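Local atomic coordinates of polyhedrin (Antheraea mylitta cypovirus 4, PDB entry 5A9C), a protein that probably assembles into the crystalline matrix of polyhedra, the microcrystal occlusion bodies of an insect cypovirus. Residues V40-Q45 / V82-N87. Residues are numbered along the deposited sequence; the frame is centred on the assembly and turned at random.
Sequences VVVFAQ and VIVSFN
The ring of Phe-43 turns its edge to the partner strand: CD2 lies 3.5 Å from Ile-83 O and CE2 4.1 Å from Ser-85 CB, both near the ring plane. One face takes Val-41 CG1 from its own strand, near the rim rather than over the centre, and Tyr-199 adds an edge-to-face ring contact. With CG on the side away from the carbonyl carbon (chi1 -66°), the ring leans back over Val-41, bringing its CE2 edge to Ser-85, whose small side chain suits this spot. The Phe-86 ring, on the other face of the sheet, meets Val-40 CG2 obliquely at CD2 (4.1 Å), the two side chains running side by side. That wholly apolar face continues with beta-branched valines, which favour extended backbone: Val-42 CG1 reaches Val-82 CG1 at 3.8 Å, and the short Ala-44 CB still touches Val-82 CG1 (4.2 Å).

Between the two faces, Val-41 with Ser-85 and Phe-43 with Ile-83 each share two backbone hydrogen bonds; Phe-43 N to Ile-83 O is nearly straight (177°). Asn-87 suits its place by using both amide ends: ND2 donates to Ser-85 OG (2.8 Å) and Arg-39 O, while OD1 bonds Ala-198 N and Ser-133 OG; Ser-85 OG also bonds Ala-198 O. The strands are inner neighbours in the six-stranded antiparallel sheet: the hydrogen-bonded pairs satisfy each other's backbone groups, Val-40, Val-42 and Ala-44 turn theirs to strand 51-58, and buried Ser-85 and Asn-87 add polar ties beside apolar Val-41, Phe-43 and Ile-83.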
loop_
_atom_site.group_PDB
_atom_site.type_symbol
_atom_site.label_atom_id
_atom_site.label_comp_id
_atom_site.label_asym_id
_atom_site.label_seq_id
_atom_site.Cartn_x
_atom_site.Cartn_y
_atom_site.Cartn_z
ATOM N N VAL A 40 -13.300 -5.483 -8.131
ATOM C CA VAL A 40 -12.755 -6.830 -8.203
ATOM C C VAL A 40 -12.965 -7.504 -6.861
ATOM O O VAL A 40 -12.675 -6.924 -5.814
ATOM C CB VAL A 40 -11.257 -6.818 -8.556
ATOM C CG1 VAL A 40 -10.668 -8.218 -8.432
ATOM C CG2 VAL A 40 -11.055 -6.287 -9.961
ATOM N N VAL A 41 -13.495 -8.719 -6.893
ATOM C CA VAL A 41 -13.731 -9.462 -5.670
ATOM C C VAL A 41 -13.110 -10.845 -5.750
ATOM O O VAL A 41 -13.278 -11.560 -6.742
ATOM C CB VAL A 41 -15.233 -9.601 -5.372
ATOM C CG1 VAL A 41 -15.440 -10.284 -4.025
ATOM C CG2 VAL A 41 -15.911 -8.231 -5.396
ATOM N N VAL A 42 -12.384 -11.211 -4.701
ATOM C CA VAL A 42 -11.827 -12.546 -4.579
ATOM C C VAL A 42 -12.626 -13.307 -3.526
ATOM O O VAL A 42 -12.572 -12.982 -2.338
ATOM C CB VAL A 42 -10.341 -12.502 -4.173
ATOM C CG1 VAL A 42 -9.770 -13.915 -4.087
ATOM C CG2 VAL A 42 -9.544 -11.657 -5.159
ATOM N N PHE A 43 -13.384 -14.304 -3.969
ATOM C CA PHE A 43 -14.203 -15.110 -3.069
ATOM C C PHE A 43 -13.456 -16.382 -2.705
ATOM O O PHE A 43 -13.232 -17.227 -3.565
ATOM C CB PHE A 43 -15.513 -15.520 -3.749
ATOM C CG PHE A 43 -16.436 -14.380 -4.058
ATOM C CD1 PHE A 43 -17.285 -13.877 -3.087
ATOM C CD2 PHE A 43 -16.490 -13.841 -5.335
ATOM C CE1 PHE A 43 -18.153 -12.842 -3.375
ATOM C CE2 PHE A 43 -17.355 -12.806 -5.630
ATOM C CZ PHE A 43 -18.192 -12.309 -4.648
ATOM N N ALA A 44 -13.083 -16.525 -1.438
ATOM C CA ALA A 44 -12.414 -17.738 -0.974
ATOM C C ALA A 44 -13.431 -18.760 -0.472
ATOM O O ALA A 44 -14.290 -18.436 0.347
ATOM C CB ALA A 44 -11.402 -17.410 0.119
ATOM N N GLN A 45 -13.331 -19.989 -0.970
ATOM C CA GLN A 45 -14.233 -21.066 -0.569
ATOM C C GLN A 45 -13.539 -22.046 0.372
ATOM O O GLN A 45 -12.453 -22.541 0.071
ATOM C CB GLN A 45 -14.742 -21.824 -1.797
ATOM C CG GLN A 45 -15.528 -23.082 -1.459
ATOM C CD GLN A 45 -15.709 -24.002 -2.649
ATOM O OE1 GLN A 45 -14.944 -23.951 -3.611
ATOM N NE2 GLN A 45 -16.729 -24.850 -2.590
ATOM N N VAL A 82 -10.488 -20.073 -5.096
ATOM C CA VAL A 82 -11.103 -18.753 -5.120
ATOM C C VAL A 82 -11.874 -18.512 -6.406
ATOM O O VAL A 82 -11.529 -19.039 -7.463
ATOM C CB VAL A 82 -10.061 -17.616 -4.960
ATOM C CG1 VAL A 82 -9.473 -17.621 -3.556
ATOM C CG2 VAL A 82 -8.964 -17.729 -6.018
ATOM N N ILE A 83 -12.933 -17.720 -6.303
ATOM C CA ILE A 83 -13.601 -17.192 -7.477
ATOM C C ILE A 83 -13.176 -15.740 -7.577
ATOM O O ILE A 83 -13.424 -14.953 -6.662
ATOM C CB ILE A 83 -15.138 -17.267 -7.368
ATOM C CG1 ILE A 83 -15.610 -18.721 -7.258
ATOM C CG2 ILE A 83 -15.793 -16.587 -8.565
ATOM C CD1 ILE A 83 -15.434 -19.331 -5.882
ATOM N N VAL A 84 -12.503 -15.391 -8.666
ATOM C CA VAL A 84 -12.073 -14.018 -8.865
ATOM C C VAL A 84 -13.036 -13.326 -9.819
ATOM O O VAL A 84 -13.192 -13.740 -10.970
ATOM C CB VAL A 84 -10.627 -13.931 -9.397
ATOM C CG1 VAL A 84 -10.195 -12.475 -9.502
ATOM C CG2 VAL A 84 -9.681 -14.688 -8.481
ATOM N N SER A 85 -13.692 -12.285 -9.321
ATOM C CA SER A 85 -14.712 -11.567 -10.071
ATOM C C SER A 85 -14.185 -10.212 -10.532
ATOM O O SER A 85 -13.832 -9.370 -9.708
ATOM C CB SER A 85 -15.954 -11.379 -9.199
ATOM O OG SER A 85 -16.948 -10.616 -9.862
ATOM N N PHE A 86 -14.129 -10.010 -11.847
ATOM C CA PHE A 86 -13.658 -8.751 -12.432
ATOM C C PHE A 86 -14.847 -7.950 -12.955
ATOM O O PHE A 86 -15.631 -8.458 -13.753
ATOM C CB PHE A 86 -12.723 -9.024 -13.616
ATOM C CG PHE A 86 -11.413 -9.665 -13.246
ATOM C CD1 PHE A 86 -11.300 -11.042 -13.152
ATOM C CD2 PHE A 86 -10.282 -8.889 -13.044
ATOM C CE1 PHE A 86 -10.088 -11.635 -12.831
ATOM C CE2 PHE A 86 -9.067 -9.472 -12.726
ATOM C CZ PHE A 86 -8.968 -10.849 -12.620
ATOM N N ASN A 87 -14.978 -6.696 -12.534
ATOM C CA ASN A 87 -16.121 -5.895 -12.964
ATOM C C ASN A 87 -15.771 -4.444 -13.283
ATOM O O ASN A 87 -15.064 -3.781 -12.521
ATOM C CB ASN A 87 -17.241 -5.949 -11.917
ATOM C CG ASN A 87 -17.558 -7.367 -11.473
ATOM O OD1 ASN A 87 -18.454 -8.018 -12.012
ATOM N ND2 ASN A 87 -16.816 -7.855 -10.489
#